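Local coordinates for acetyltransferase (Brucella abortus str. 2308 A, PDB 4ZBG), which binds acetyl-coenzyme A and, as a member of the GNAT family, probably transfers its acetyl group to an amine of an acceptor substrate, at residues A[12-17]-A[46-51]. Residues are numbered along the deposited sequence; the frame is centred on the assembly and turned at random.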
# COMPACT_ATOMS: atom_id res chain seq x y z
N ARG A 12 -12.45 0.42 4.48
CA ARG A 12 -12.78 -0.99 4.63
C ARG A 12 -11.87 -1.83 3.75
O ARG A 12 -11.21 -1.31 2.84
CB ARG A 12 -14.24 -1.25 4.25
CG ARG A 12 -14.57 -0.88 2.82
CD ARG A 12 -15.91 -1.46 2.39
NE ARG A 12 -16.29 -1.02 1.05
CZ ARG A 12 -15.89 -1.59 -0.08
NH1 ARG A 12 -15.07 -2.63 -0.05
NH2 ARG A 12 -16.30 -1.12 -1.25
N LYS A 13 -11.84 -3.12 4.01
CA LYS A 13 -11.14 -4.06 3.14
C LYS A 13 -11.84 -4.14 1.80
O LYS A 13 -13.07 -4.03 1.72
CB LYS A 13 -11.08 -5.46 3.76
CG LYS A 13 -10.07 -5.62 4.87
CD LYS A 13 -10.01 -7.07 5.32
CE LYS A 13 -9.27 -7.22 6.64
NZ LYS A 13 -9.41 -8.59 7.19
N GLU A 14 -11.06 -4.36 0.75
CA GLU A 14 -11.65 -4.54 -0.56
C GLU A 14 -12.52 -5.78 -0.60
O GLU A 14 -12.36 -6.71 0.20
CB GLU A 14 -10.55 -4.67 -1.63
CG GLU A 14 -9.93 -6.05 -1.71
CD GLU A 14 -9.19 -6.29 -3.02
OE1 GLU A 14 -8.51 -5.36 -3.51
OE2 GLU A 14 -9.28 -7.41 -3.57
N ARG A 15 -13.46 -5.78 -1.52
CA ARG A 15 -14.17 -7.00 -1.87
C ARG A 15 -13.97 -7.17 -3.37
O ARG A 15 -13.63 -6.22 -4.06
CB ARG A 15 -15.64 -6.90 -1.48
CG ARG A 15 -16.33 -5.66 -1.95
CD ARG A 15 -17.56 -5.41 -1.10
NE ARG A 15 -18.49 -6.54 -1.14
CZ ARG A 15 -19.45 -6.67 -2.06
NH1 ARG A 15 -19.57 -5.75 -3.01
NH2 ARG A 15 -20.27 -7.71 -2.04
N PRO A 16 -14.15 -8.40 -3.88
CA PRO A 16 -13.90 -8.71 -5.29
C PRO A 16 -14.57 -7.73 -6.26
O PRO A 16 -14.01 -7.38 -7.30
CB PRO A 16 -14.51 -10.09 -5.46
CG PRO A 16 -14.41 -10.71 -4.13
CD PRO A 16 -14.52 -9.61 -3.12
N GLN A 17 -15.76 -7.27 -5.88
CA GLN A 17 -16.53 -6.35 -6.70
C GLN A 17 -15.83 -4.99 -6.89
O GLN A 17 -16.21 -4.23 -7.78
CB GLN A 17 -17.93 -6.16 -6.11
CG GLN A 17 -18.81 -7.42 -6.16
CD GLN A 17 -18.48 -8.47 -5.09
OE1 GLN A 17 -17.70 -8.22 -4.17
NE2 GLN A 17 -19.08 -9.65 -5.21
N ALA A 46 -2.17 -8.20 -10.36
CA ALA A 46 -1.27 -9.35 -10.37
C ALA A 46 -1.02 -9.89 -8.96
O ALA A 46 -0.98 -11.10 -8.76
CB ALA A 46 0.04 -9.01 -11.06
N LEU A 47 -0.86 -9.00 -7.98
CA LEU A 47 -0.78 -9.42 -6.58
C LEU A 47 -2.02 -10.19 -6.18
O LEU A 47 -1.93 -11.26 -5.57
CB LEU A 47 -0.59 -8.22 -5.66
CG LEU A 47 0.76 -7.50 -5.71
CD1 LEU A 47 0.65 -6.23 -4.91
CD2 LEU A 47 1.88 -8.38 -5.17
N ARG A 48 -3.19 -9.66 -6.52
CA ARG A 48 -4.44 -10.33 -6.18
C ARG A 48 -4.51 -11.72 -6.83
O ARG A 48 -4.85 -12.71 -6.18
CB ARG A 48 -5.63 -9.48 -6.60
CG ARG A 48 -6.94 -9.95 -6.02
CD ARG A 48 -8.13 -9.16 -6.56
NE ARG A 48 -8.12 -7.77 -6.10
CZ ARG A 48 -7.82 -6.73 -6.88
NH1 ARG A 48 -7.52 -6.91 -8.16
NH2 ARG A 48 -7.84 -5.51 -6.37
N ALA A 49 -4.16 -11.79 -8.11
CA ALA A 49 -4.18 -13.05 -8.85
C ALA A 49 -3.25 -14.08 -8.22
O ALA A 49 -3.52 -15.28 -8.27
CB ALA A 49 -3.79 -12.81 -10.30
N ALA A 50 -2.15 -13.62 -7.64
CA ALA A 50 -1.14 -14.50 -7.07
C ALA A 50 -1.38 -14.82 -5.59
O ALA A 50 -0.58 -15.51 -4.96
CB ALA A 50 0.24 -13.88 -7.25
N LYS A 51 -2.50 -14.33 -5.04
CA LYS A 51 -2.81 -14.45 -3.62
C LYS A 51 -1.71 -13.83 -2.76
O LYS A 51 -1.41 -14.31 -1.66
CB LYS A 51 -3.07 -15.92 -3.22
CG LYS A 51 -4.21 -16.56 -3.98
CD LYS A 51 -4.57 -17.92 -3.40
CE LYS A 51 -5.46 -18.70 -4.35
NZ LYS A 51 -5.98 -19.96 -3.74
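Glu14 and Arg48 reach toward each other from opposite directions and join in a side-on, two-pronged salt bridge at the surface of the GNAT fold. It ties the loop that follows the first strand, 10-13, to the last turn of helix 40-49, over the first turn of helix 19-30. The guanidinium offers the edge formed by NE and NH2, and each nitrogen takes its own carboxylate oxygen. Arg48 NE donates to Glu14 OE2 at 2.8 Å, meeting the syn lone pair. Arg48 NH2 reaches Glu14 OE1 at 2.9 Å, and this bond is nearly straight, with an N-H...O angle of 173°. Two bonds, one from each nitrogen to its own oxygen, hold the carboxylate and guanidinium nearly in one plane, 22° apart. Glu14 runs extended beyond CG and carries its carboxylate out to the guanidinium edge with both oxygens facing it. Arg48 starts with CG anti to the backbone N and bends at chi3 (-68°), which turns the NE/NH2 edge to the acid. Ile22 of helix 19-30 touches both side chains, and Ala19 touches Arg48. Just beyond Arg48 the helix closes in a Schellman motif, with Lys51 at positive phi. Both ends of the ion pair have further polar partners. Arg48 NH1 turns back to Asp45 in its own helix, and Glu14 OE1 receives Arg48 NH2 while also hydrogen-bonding Ser56 OG on the neighbouring strand 55-61.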